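Local atomic coordinates of twin-arginine translocation pathway signal protein (Burkholderia phytofirmans, PDB entry 2RJO), a protein that probably serves as a periplasmic sugar-binding protein, holding beta-D-galactopyranose in a pocket of its two-lobed fold. Residues Gln5-Cys10 / Gly63-Asn68; Gly137-Leu142 / Pro166-Leu171; Val246-Trp251 / Thr289-Thr294. All coordinates share one frame; numbering follows the deposited sequence.

The contacts come one after another along the chain. Contact 1 joins strands 7-12 and 65-69 of the mixed sheet, and contact 3 lies in the same sheet, where strand 248-250 meets strand 283-291; their centres are 33 Å apart. Contact 2 belongs to the separate four-stranded parallel sheet, with its centre 45 Å from that of contact 1 and 21 Å from that of contact 3. No two of them touch, the nearest atoms being about 10 Å apart, between contacts 2 and 3. This is consistent with contacts 1 and 2 lying in the two lobes of a periplasmic binding protein, whereas contact 3 brings Trp-251 to the bound galactose.

Contact 1: residues Gln5-Cys10 / Gly63-Asn68; sequences QTTLAC and GNLVLN
Asn-64 holds its CG anti to the backbone N (chi1 -174°), which carries the side-chain amide across Thr-6 at about a right angle, while Thr-6 keeps OG1 beside its own backbone N (chi1 -71°) and CG2 anti to it. OG1 therefore faces Asn-64, donating to its OD1 at 2.9 Å from a position tilted off the carbonyl plane, and CG2 faces Val-66, lying 3.7 Å from its CG2. Asn-64 is also the centre of an inverse gamma turn that leads into strand 65-69. Its backbone O is gripped twice, by Thr-7 N and by a water that also donates to Gln-5 O and accepts from Thr-7 OG1. Beyond this point the two strands run parallel in the mixed sheet, strand 7-12 lying between 38-42 and 65-69, the order expected of an alpha/beta lobe in a periplasmic binding protein. Thr-7 O receives Val-66 N at 2.9 Å, and Ala-9 is held at both ends, its N by Val-66 O (3.0 Å) and its O by Asn-68 N. Leu-8 and Val-66 lie side by side, pointing the same way, with CD2 of Leu-8 3.5 Å from CB of Val-66, and Leu-8 reaches helices 18-34 and 253-268. On the face covered by helix 47-60, Ala-9 CB touches Leu-65 CD1, at 3.6 Å, and Leu-67 CD1. Asn-68 directs ND2 to the carbonyls of Leu-256 and Gly-257 in helix 253-268.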
ATOM      1  N   GLN A   5      10.975  -9.057 -27.170  1.00 25.32           N
ATOM      2  CA  GLN A   5      10.571  -7.862 -26.440  1.00 22.97           C
ATOM      3  C   GLN A   5      10.787  -8.031 -24.952  1.00 21.66           C
ATOM      4  O   GLN A   5      10.775  -9.143 -24.430  1.00 18.88           O
ATOM      5  CB  GLN A   5       9.090  -7.563 -26.639  1.00 23.95           C
ATOM      6  CG  GLN A   5       8.536  -7.808 -28.014  1.00 25.04           C
ATOM      7  CD  GLN A   5       7.028  -7.877 -27.970  1.00 27.35           C
ATOM      8  OE1 GLN A   5       6.362  -6.871 -27.739  1.00 26.93           O
ATOM      9  NE2 GLN A   5       6.478  -9.076 -28.167  1.00 27.40           N
ATOM     10  N   THR A   6      10.975  -6.909 -24.271  1.00 21.40           N
ATOM     11  CA  THR A   6      11.153  -6.926 -22.835  1.00 20.79           C
ATOM     12  C   THR A   6       9.789  -7.251 -22.242  1.00 21.42           C
ATOM     13  O   THR A   6       8.770  -6.793 -22.749  1.00 21.40           O
ATOM     14  CB  THR A   6      11.611  -5.551 -22.310  1.00 20.84           C
ATOM     15  OG1 THR A   6      12.967  -5.315 -22.706  1.00 20.76           O
ATOM     16  CG2 THR A   6      11.516  -5.507 -20.798  1.00 17.28           C
ATOM     17  N   THR A   7       9.762  -8.060 -21.190  1.00 21.72           N
ATOM     18  CA  THR A   7       8.496  -8.398 -20.556  1.00 20.89           C
ATOM     19  C   THR A   7       8.307  -7.531 -19.320  1.00 20.56           C
ATOM     20  O   THR A   7       9.255  -7.261 -18.589  1.00 21.49           O
ATOM     21  CB  THR A   7       8.446  -9.899 -20.147  1.00 21.80           C
ATOM     22  OG1 THR A   7       8.505 -10.717 -21.322  1.00 21.47           O
ATOM     23  CG2 THR A   7       7.155 -10.215 -19.417  1.00 20.20           C
ATOM     24  N   LEU A   8       7.089  -7.059 -19.108  1.00 19.09           N
ATOM     25  CA  LEU A   8       6.808  -6.262 -17.930  1.00 19.78           C
ATOM     26  C   LEU A   8       5.975  -7.154 -17.012  1.00 21.22           C
ATOM     27  O   LEU A   8       5.003  -7.768 -17.460  1.00 21.87           O
ATOM     28  CB  LEU A   8       6.034  -4.992 -18.309  1.00 20.17           C
ATOM     29  CG  LEU A   8       6.746  -3.999 -19.233  1.00 18.70           C
ATOM     30  CD1 LEU A   8       5.846  -2.817 -19.516  1.00 17.96           C
ATOM     31  CD2 LEU A   8       8.041  -3.535 -18.593  1.00 19.33           C
ATOM     32  N   ALA A   9       6.360  -7.245 -15.740  1.00 21.71           N
ATOM     33  CA  ALA A   9       5.621  -8.071 -14.793  1.00 18.87           C
ATOM     34  C   ALA A   9       5.350  -7.324 -13.497  1.00 19.21           C
ATOM     35  O   ALA A   9       6.129  -6.464 -13.085  1.00 15.35           O
ATOM     36  CB  ALA A   9       6.382  -9.340 -14.503  1.00 19.70           C
ATOM     37  N   CYS A  10       4.230  -7.655 -12.861  1.00 20.29           N
ATOM     38  CA  CYS A  10       3.847  -7.025 -11.606  1.00 20.28           C
ATOM     39  C   CYS A  10       3.430  -8.093 -10.598  1.00 20.86           C
ATOM     40  O   CYS A  10       2.505  -8.876 -10.849  1.00 22.52           O
ATOM     41  CB  CYS A  10       2.703  -6.044 -11.847  1.00 22.83           C
ATOM     42  SG  CYS A  10       2.267  -5.044 -10.415  1.00 26.95           S
ATOM     43  N   GLY A  63      16.080 -13.301 -18.464  1.00 23.70           N
ATOM     44  CA  GLY A  63      16.407 -12.078 -17.756  1.00 22.27           C
ATOM     45  C   GLY A  63      15.844 -10.804 -18.364  1.00 22.01           C
ATOM     46  O   GLY A  63      15.841  -9.762 -17.711  1.00 23.44           O
ATOM     47  N   ASN A  64      15.368 -10.870 -19.602  1.00 20.72           N
ATOM     48  CA  ASN A  64      14.816  -9.690 -20.267  1.00 21.06           C
ATOM     49  C   ASN A  64      13.459  -9.351 -19.649  1.00 19.64           C
ATOM     50  O   ASN A  64      12.412  -9.509 -20.274  1.00 16.24           O
ATOM     51  CB  ASN A  64      14.691  -9.981 -21.762  1.00 22.21           C
ATOM     52  CG  ASN A  64      14.275  -8.769 -22.565  1.00 23.80           C
ATOM     53  OD1 ASN A  64      14.629  -7.634 -22.237  1.00 21.57           O
ATOM     54  ND2 ASN A  64      13.532  -9.006 -23.642  1.00 25.52           N
ATOM     55  N   LEU A  65      13.500  -8.870 -18.409  1.00 19.34           N
ATOM     56  CA  LEU A  65      12.283  -8.557 -17.671  1.00 18.42           C
ATOM     57  C   LEU A  65      12.394  -7.330 -16.762  1.00 19.35           C
ATOM     58  O   LEU A  65      13.462  -7.026 -16.231  1.00 20.09           O
ATOM     59  CB  LEU A  65      11.893  -9.791 -16.843  1.00 19.28           C
ATOM     60  CG  LEU A  65      10.860  -9.697 -15.714  1.00 17.29           C
ATOM     61  CD1 LEU A  65       9.460  -9.587 -16.275  1.00 16.02           C
ATOM     62  CD2 LEU A  65      10.965 -10.941 -14.837  1.00 17.32           C
ATOM     63  N   VAL A  66      11.275  -6.632 -16.603  1.00 18.07           N
ATOM     64  CA  VAL A  66      11.190  -5.466 -15.737  1.00 18.00           C
ATOM     65  C   VAL A  66      10.068  -5.761 -14.745  1.00 17.41           C
ATOM     66  O   VAL A  66       8.898  -5.831 -15.115  1.00 17.13           O
ATOM     67  CB  VAL A  66      10.845  -4.182 -16.515  1.00 18.44           C
ATOM     68  CG1 VAL A  66      10.638  -3.026 -15.546  1.00 17.80           C
ATOM     69  CG2 VAL A  66      11.965  -3.847 -17.486  1.00 17.02           C
ATOM     70  N   LEU A  67      10.443  -5.929 -13.484  1.00 16.75           N
ATOM     71  CA  LEU A  67       9.495  -6.258 -12.432  1.00 15.94           C
ATOM     72  C   LEU A  67       9.182  -5.144 -11.433  1.00 17.38           C
ATOM     73  O   LEU A  67      10.085  -4.472 -10.935  1.00 15.64           O
ATOM     74  CB  LEU A  67      10.019  -7.473 -11.671  1.00 15.15           C
ATOM     75  CG  LEU A  67       9.182  -7.955 -10.493  1.00 15.94           C
ATOM     76  CD1 LEU A  67       7.874  -8.505 -11.021  1.00 15.28           C
ATOM     77  CD2 LEU A  67       9.937  -9.013  -9.728  1.00 13.13           C
ATOM     78  N   ASN A  68       7.894  -4.954 -11.152  1.00 17.14           N
ATOM     79  CA  ASN A  68       7.439  -3.970 -10.170  1.00 18.02           C
ATOM     80  C   ASN A  68       6.719  -4.812  -9.130  1.00 18.24           C
ATOM     81  O   ASN A  68       5.589  -5.243  -9.355  1.00 19.84           O
ATOM     82  CB  ASN A  68       6.467  -2.962 -10.789  1.00 18.59           C
ATOM     83  CG  ASN A  68       6.017  -1.909  -9.791  1.00 20.84           C
ATOM     84  OD1 ASN A  68       6.679  -1.688  -8.782  1.00 17.18           O
ATOM     85  ND2 ASN A  68       4.898  -1.244 -10.077  1.00 18.82           N
TER
HETATM   86  O   HOH W   1      11.087 -10.981 -22.331  1.00 21.82           O

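Contact 2: residues Gly137-Leu142 / Pro166-Leu171; sequences GGVVAL and PGIQLL
Peptide units are the flat groups that meet between Gly-137 to Val-139 and Gly-167 to Leu-171. Leu-171 CD1 lies over one face of the peptide between Gly-138 and Val-139, 3.8 Å from Gly-138 C, resting on a backbone that has no side chain there; on the other face of the sheet stand Val-139, Ile-168 and Leu-170. The peptide edges carry the N-H and C=O bonds, which alternate between the strands: Gln-169 N donates to Gly-137 O, Val-139 N to Gln-169 O and Leu-171 N to Val-139 O at 2.7 Å, while a longer bond from Gly-137 N reaches Gly-167 O. The 2.7 Å bond is bent to 142° at the hydrogen, where Leu-171 departs from extended geometry (psi -44°) and aims its CB at strand 137-143. This brings its CB to 3.9 Å from Val-140 CG1. On the opposite face, CG2 of Val-139, set beside its backbone N, meets CG2 of Ile-168 at 3.5 Å, tighter than usual for two carbons. The strands belong to the beta-alpha-beta unit 137-143, 149-163 and 168-175, and strand 168-175 is outermost in its parallel sheet. Helices 149-163 and 118-132 cover the Val-139 and Ile-168 face, and helix 180-194 covers Val-140 and Leu-171. The polarity of the contact is thus confined to the backbone, so register rests on peptide bonding while aliphatic branches join the strands to the helices on both faces.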
ATOM      1  N   GLY A 137     -12.986   8.458  24.529  1.00 30.17           N
ATOM      2  CA  GLY A 137     -13.731   7.279  24.141  1.00 30.99           C
ATOM      3  C   GLY A 137     -12.874   6.063  23.875  1.00 29.17           C
ATOM      4  O   GLY A 137     -11.649   6.159  23.752  1.00 30.36           O
ATOM      5  N   GLY A 138     -13.530   4.911  23.768  1.00 29.61           N
ATOM      6  CA  GLY A 138     -12.819   3.671  23.531  1.00 28.05           C
ATOM      7  C   GLY A 138     -12.602   3.404  22.062  1.00 27.18           C
ATOM      8  O   GLY A 138     -13.503   3.591  21.244  1.00 26.58           O
ATOM      9  N   VAL A 139     -11.403   2.943  21.729  1.00 26.52           N
ATOM     10  CA  VAL A 139     -11.059   2.663  20.341  1.00 25.39           C
ATOM     11  C   VAL A 139     -10.443   1.295  20.124  1.00 24.38           C
ATOM     12  O   VAL A 139      -9.597   0.862  20.895  1.00 25.61           O
ATOM     13  CB  VAL A 139     -10.069   3.710  19.817  1.00 25.59           C
ATOM     14  CG1 VAL A 139      -9.806   3.482  18.350  1.00 24.82           C
ATOM     15  CG2 VAL A 139     -10.620   5.104  20.064  1.00 28.14           C
ATOM     16  N   VAL A 140     -10.884   0.608  19.075  1.00 22.74           N
ATOM     17  CA  VAL A 140     -10.318  -0.688  18.725  1.00 21.36           C
ATOM     18  C   VAL A 140      -9.540  -0.449  17.428  1.00 21.24           C
ATOM     19  O   VAL A 140      -9.933   0.403  16.627  1.00 21.50           O
ATOM     20  CB  VAL A 140     -11.405  -1.771  18.499  1.00 21.77           C
ATOM     21  CG1 VAL A 140     -12.039  -2.149  19.818  1.00 19.95           C
ATOM     22  CG2 VAL A 140     -12.465  -1.274  17.525  1.00 20.29           C
ATOM     23  N   ALA A 141      -8.445  -1.178  17.218  1.00 19.79           N
ATOM     24  CA  ALA A 141      -7.639  -0.992  16.014  1.00 18.86           C
ATOM     25  C   ALA A 141      -7.247  -2.296  15.318  1.00 18.59           C
ATOM     26  O   ALA A 141      -6.870  -3.277  15.966  1.00 21.10           O
ATOM     27  CB  ALA A 141      -6.393  -0.187  16.346  1.00 16.21           C
ATOM     28  N   LEU A 142      -7.337  -2.285  13.990  1.00 16.94           N
ATOM     29  CA  LEU A 142      -7.022  -3.436  13.156  1.00 17.31           C
ATOM     30  C   LEU A 142      -5.729  -3.193  12.391  1.00 16.94           C
ATOM     31  O   LEU A 142      -5.606  -2.205  11.676  1.00 19.48           O
ATOM     32  CB  LEU A 142      -8.165  -3.685  12.173  1.00 16.44           C
ATOM     33  CG  LEU A 142      -9.497  -4.120  12.793  1.00 18.67           C
ATOM     34  CD1 LEU A 142     -10.643  -3.725  11.871  1.00 18.52           C
ATOM     35  CD2 LEU A 142      -9.475  -5.625  13.054  1.00 17.75           C
ATOM     36  N   PRO A 166      -4.728  11.683  25.478  1.00 35.64           N
ATOM     37  CA  PRO A 166      -4.846  10.796  26.638  1.00 35.56           C
ATOM     38  C   PRO A 166      -6.288  10.468  26.996  1.00 35.21           C
ATOM     39  O   PRO A 166      -6.550   9.570  27.802  1.00 35.17           O
ATOM     40  CB  PRO A 166      -4.111  11.559  27.742  1.00 36.14           C
ATOM     41  CG  PRO A 166      -4.242  12.995  27.326  1.00 36.59           C
ATOM     42  CD  PRO A 166      -4.027  12.930  25.835  1.00 36.35           C
ATOM     43  N   GLY A 167      -7.220  11.181  26.377  1.00 34.28           N
ATOM     44  CA  GLY A 167      -8.620  10.935  26.644  1.00 32.93           C
ATOM     45  C   GLY A 167      -9.118   9.732  25.868  1.00 32.15           C
ATOM     46  O   GLY A 167     -10.238   9.277  26.080  1.00 32.20           O
ATOM     47  N   ILE A 168      -8.293   9.223  24.955  1.00 31.63           N
ATOM     48  CA  ILE A 168      -8.652   8.058  24.143  1.00 28.79           C
ATOM     49  C   ILE A 168      -8.113   6.793  24.799  1.00 28.82           C
ATOM     50  O   ILE A 168      -6.948   6.739  25.183  1.00 28.77           O
ATOM     51  CB  ILE A 168      -8.053   8.162  22.714  1.00 28.32           C
ATOM     52  CG1 ILE A 168      -8.705   9.321  21.959  1.00 25.82           C
ATOM     53  CG2 ILE A 168      -8.287   6.872  21.952  1.00 25.56           C
ATOM     54  CD1 ILE A 168     -10.153   9.089  21.639  1.00 25.66           C
ATOM     55  N   GLN A 169      -8.958   5.779  24.929  1.00 29.78           N
ATOM     56  CA  GLN A 169      -8.535   4.523  25.534  1.00 31.09           C
ATOM     57  C   GLN A 169      -8.491   3.443  24.453  1.00 30.50           C
ATOM     58  O   GLN A 169      -9.508   3.126  23.838  1.00 30.61           O
ATOM     59  CB  GLN A 169      -9.498   4.136  26.678  1.00 32.41           C
ATOM     60  CG  GLN A 169      -9.764   2.633  26.885  1.00 36.72           C
ATOM     61  CD  GLN A 169      -8.816   1.943  27.874  1.00 40.31           C
ATOM     62  OE1 GLN A 169      -7.608   1.784  27.614  1.00 41.84           O
ATOM     63  NE2 GLN A 169      -9.365   1.512  29.011  1.00 39.08           N
ATOM     64  N   LEU A 170      -7.301   2.903  24.207  1.00 29.40           N
ATOM     65  CA  LEU A 170      -7.124   1.855  23.208  1.00 27.73           C
ATOM     66  C   LEU A 170      -7.640   0.547  23.784  1.00 27.45           C
ATOM     67  O   LEU A 170      -6.966  -0.100  24.593  1.00 27.19           O
ATOM     68  CB  LEU A 170      -5.648   1.699  22.841  1.00 27.15           C
ATOM     69  CG  LEU A 170      -5.341   0.707  21.718  1.00 25.15           C
ATOM     70  CD1 LEU A 170      -5.980   1.174  20.418  1.00 22.48           C
ATOM     71  CD2 LEU A 170      -3.837   0.575  21.557  1.00 25.18           C
ATOM     72  N   LEU A 171      -8.833   0.147  23.358  1.00 26.08           N
ATOM     73  CA  LEU A 171      -9.420  -1.076  23.875  1.00 25.00           C
ATOM     74  C   LEU A 171      -8.684  -2.355  23.493  1.00 24.98           C
ATOM     75  O   LEU A 171      -8.493  -3.227  24.347  1.00 23.60           O
ATOM     76  CB  LEU A 171     -10.884  -1.170  23.459  1.00 23.46           C
ATOM     77  CG  LEU A 171     -11.733   0.019  23.906  1.00 22.86           C
ATOM     78  CD1 LEU A 171     -13.164  -0.136  23.397  1.00 20.21           C
ATOM     79  CD2 LEU A 171     -11.708   0.125  25.416  1.00 22.66           C
TER

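Contact 3: residues Val246-Trp251 / Thr289-Thr294; sequences VASVDW and TFVTKT
Ser-248 to Asp-250 and Thr-289 to Val-291 run antiparallel, their short axes at 148° and 4.6 Å apart. Ser-248 and Val-291 form one hydrogen-bonded pair and Asp-250 and Thr-289 the other, each exchanging two backbone bonds; Asp-250 N to Thr-289 O, at 2.9 Å, is almost straight. Val-291 N also makes a straight bond, to Ser-248 O (3.0 Å), but comes from above its carbonyl plane. That oxygen is crowded by Val-291 CG1, 3.2 Å away, which sits between its own backbone N and carbonyl carbon (chi1 54°). Val-246, Ala-247 and Val-249 share backbone bonds with residues 227-231, so the segment borders strand 227-228 of the parallel sheet, while strand 248-250 pairs with 283-291 in the mixed sheet, consistent with a hinge crossing of a two-lobed periplasmic binding protein. On the face turned to helix 118-132 the Phe-290 ring is met obliquely by Ala-247 CB, 3.8 Å from CZ, and by Val-249 CG2, at the same distance from CD1. Separate waters link Val-246 O to Thr-292 OG1 and Asp-250 O to Thr-289 OG1, which also bonds Arg-302. Ser-248 OG turns to Asp-206 and Gly-232. Trp-251 touches galactose, its ring meeting Trp-95 and Tyr-121 edge-to-face.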
ATOM      1  N   VAL A 246     -14.725   7.839   8.053  1.00 21.83           N
ATOM      2  CA  VAL A 246     -14.442   9.262   8.216  1.00 23.72           C
ATOM      3  C   VAL A 246     -13.184   9.753   7.511  1.00 23.92           C
ATOM      4  O   VAL A 246     -13.044  10.948   7.256  1.00 25.73           O
ATOM      5  CB  VAL A 246     -14.384   9.666   9.702  1.00 23.97           C
ATOM      6  CG1 VAL A 246     -15.706   9.332  10.366  1.00 25.97           C
ATOM      7  CG2 VAL A 246     -13.258   8.965  10.400  1.00 25.15           C
ATOM      8  N   ALA A 247     -12.280   8.839   7.169  1.00 24.12           N
ATOM      9  CA  ALA A 247     -11.053   9.234   6.489  1.00 22.73           C
ATOM     10  C   ALA A 247     -10.251   8.065   5.951  1.00 21.99           C
ATOM     11  O   ALA A 247     -10.393   6.932   6.406  1.00 21.69           O
ATOM     12  CB  ALA A 247     -10.184  10.063   7.420  1.00 21.96           C
ATOM     13  N   SER A 248      -9.406   8.361   4.969  1.00 20.33           N
ATOM     14  CA  SER A 248      -8.522   7.381   4.359  1.00 19.76           C
ATOM     15  C   SER A 248      -7.333   8.150   3.774  1.00 20.95           C
ATOM     16  O   SER A 248      -7.252   9.379   3.895  1.00 20.47           O
ATOM     17  CB  SER A 248      -9.257   6.619   3.257  1.00 19.65           C
ATOM     18  OG  SER A 248      -8.437   5.614   2.692  1.00 19.31           O
ATOM     19  N   VAL A 249      -6.408   7.434   3.149  1.00 19.43           N
ATOM     20  CA  VAL A 249      -5.257   8.080   2.541  1.00 20.02           C
ATOM     21  C   VAL A 249      -5.033   7.433   1.181  1.00 20.93           C
ATOM     22  O   VAL A 249      -4.919   6.213   1.073  1.00 21.48           O
ATOM     23  CB  VAL A 249      -3.996   7.941   3.426  1.00 19.69           C
ATOM     24  CG1 VAL A 249      -2.835   8.708   2.802  1.00 17.76           C
ATOM     25  CG2 VAL A 249      -4.285   8.484   4.831  1.00 17.32           C
ATOM     26  N   ASP A 250      -4.993   8.254   0.138  1.00 21.28           N
ATOM     27  CA  ASP A 250      -4.816   7.748  -1.214  1.00 20.63           C
ATOM     28  C   ASP A 250      -3.352   7.651  -1.640  1.00 21.32           C
ATOM     29  O   ASP A 250      -2.664   8.671  -1.766  1.00 19.66           O
ATOM     30  CB  ASP A 250      -5.599   8.630  -2.184  1.00 23.57           C
ATOM     31  CG  ASP A 250      -5.817   7.966  -3.524  1.00 26.77           C
ATOM     32  OD1 ASP A 250      -5.451   6.776  -3.673  1.00 29.34           O
ATOM     33  OD2 ASP A 250      -6.363   8.630  -4.426  1.00 30.35           O
ATOM     34  N   TRP A 251      -2.891   6.413  -1.840  1.00 21.05           N
ATOM     35  CA  TRP A 251      -1.517   6.127  -2.253  1.00 20.03           C
ATOM     36  C   TRP A 251      -1.480   6.103  -3.772  1.00 21.06           C
ATOM     37  O   TRP A 251      -0.416   6.128  -4.382  1.00 20.99           O
ATOM     38  CB  TRP A 251      -1.068   4.743  -1.771  1.00 19.97           C
ATOM     39  CG  TRP A 251      -1.350   4.386  -0.331  1.00 19.17           C
ATOM     40  CD1 TRP A 251      -1.966   3.249   0.114  1.00 18.88           C
ATOM     41  CD2 TRP A 251      -0.926   5.094   0.846  1.00 17.32           C
ATOM     42  NE1 TRP A 251      -1.944   3.198   1.485  1.00 18.85           N
ATOM     43  CE2 TRP A 251      -1.311   4.316   1.963  1.00 17.76           C
ATOM     44  CE3 TRP A 251      -0.252   6.301   1.069  1.00 17.14           C
ATOM     45  CZ2 TRP A 251      -1.047   4.710   3.282  1.00 17.09           C
ATOM     46  CZ3 TRP A 251       0.010   6.692   2.386  1.00 15.09           C
ATOM     47  CH2 TRP A 251      -0.386   5.896   3.472  1.00 16.49           C
ATOM     48  N   THR A 289      -2.540  11.673  -0.745  1.00 22.24           N
ATOM     49  CA  THR A 289      -3.636  12.624  -0.522  1.00 21.64           C
ATOM     50  C   THR A 289      -4.541  12.179   0.627  1.00 20.57           C
ATOM     51  O   THR A 289      -5.192  11.137   0.545  1.00 18.59           O
ATOM     52  CB  THR A 289      -4.553  12.760  -1.767  1.00 21.75           C
ATOM     53  OG1 THR A 289      -3.762  12.744  -2.954  1.00 25.64           O
ATOM     54  CG2 THR A 289      -5.339  14.066  -1.713  1.00 23.55           C
ATOM     55  N   PHE A 290      -4.581  12.958   1.700  1.00 22.18           N
ATOM     56  CA  PHE A 290      -5.449  12.619   2.809  1.00 22.23           C
ATOM     57  C   PHE A 290      -6.850  12.877   2.268  1.00 22.12           C
ATOM     58  O   PHE A 290      -7.093  13.925   1.672  1.00 20.86           O
ATOM     59  CB  PHE A 290      -5.180  13.538   3.987  1.00 22.09           C
ATOM     60  CG  PHE A 290      -5.881  13.125   5.242  1.00 22.95           C
ATOM     61  CD1 PHE A 290      -5.524  11.951   5.900  1.00 24.57           C
ATOM     62  CD2 PHE A 290      -6.903  13.900   5.768  1.00 23.12           C
ATOM     63  CE1 PHE A 290      -6.167  11.566   7.084  1.00 21.94           C
ATOM     64  CE2 PHE A 290      -7.548  13.525   6.943  1.00 23.27           C
ATOM     65  CZ  PHE A 290      -7.185  12.358   7.596  1.00 22.16           C
ATOM     66  N   VAL A 291      -7.769  11.938   2.463  1.00 22.76           N
ATOM     67  CA  VAL A 291      -9.116  12.118   1.939  1.00 22.07           C
ATOM     68  C   VAL A 291     -10.191  12.018   3.010  1.00 21.85           C
ATOM     69  O   VAL A 291     -10.168  11.131   3.858  1.00 21.95           O
ATOM     70  CB  VAL A 291      -9.409  11.095   0.808  1.00 22.43           C
ATOM     71  CG1 VAL A 291      -9.135   9.689   1.291  1.00 25.36           C
ATOM     72  CG2 VAL A 291     -10.858  11.213   0.351  1.00 22.19           C
ATOM     73  N   THR A 292     -11.128  12.952   2.954  1.00 20.51           N
ATOM     74  CA  THR A 292     -12.242  13.030   3.886  1.00 22.46           C
ATOM     75  C   THR A 292     -13.441  13.540   3.075  1.00 21.89           C
ATOM     76  O   THR A 292     -13.285  13.832   1.897  1.00 20.95           O
ATOM     77  CB  THR A 292     -11.906  14.001   5.034  1.00 22.82           C
ATOM     78  OG1 THR A 292     -12.993  14.041   5.962  1.00 31.28           O
ATOM     79  CG2 THR A 292     -11.658  15.394   4.494  1.00 22.81           C
ATOM     80  N   LYS A 293     -14.623  13.648   3.677  1.00 22.39           N
ATOM     81  CA  LYS A 293     -15.782  14.104   2.916  1.00 23.27           C
ATOM     82  C   LYS A 293     -15.600  15.459   2.253  1.00 24.67           C
ATOM     83  O   LYS A 293     -16.232  15.737   1.233  1.00 24.24           O
ATOM     84  CB  LYS A 293     -17.061  14.133   3.778  1.00 26.44           C
ATOM     85  CG  LYS A 293     -17.940  12.887   3.578  1.00 29.19           C
ATOM     86  CD  LYS A 293     -19.406  13.061   4.036  1.00 30.80           C
ATOM     87  CE  LYS A 293     -19.562  12.971   5.546  1.00 31.73           C
ATOM     88  NZ  LYS A 293     -20.994  13.119   5.993  1.00 32.10           N
ATOM     89  N   THR A 294     -14.731  16.299   2.805  1.00 24.42           N
ATOM     90  CA  THR A 294     -14.541  17.621   2.221  1.00 25.67           C
ATOM     91  C   THR A 294     -13.852  17.598   0.861  1.00 23.91           C
ATOM     92  O   THR A 294     -14.112  18.458   0.020  1.00 24.17           O
ATOM     93  CB  THR A 294     -13.780  18.547   3.184  1.00 27.12           C
ATOM     94  OG1 THR A 294     -12.440  18.084   3.350  1.00 30.08           O
ATOM     95  CG2 THR A 294     -14.481  18.569   4.537  1.00 28.14           C
TER
HETATM   96  O   HOH W   2     -15.091  12.734   6.874  1.00 28.86           O
HETATM   97  O   HOH W   3      -2.178  10.472  -4.176  1.00 33.56           O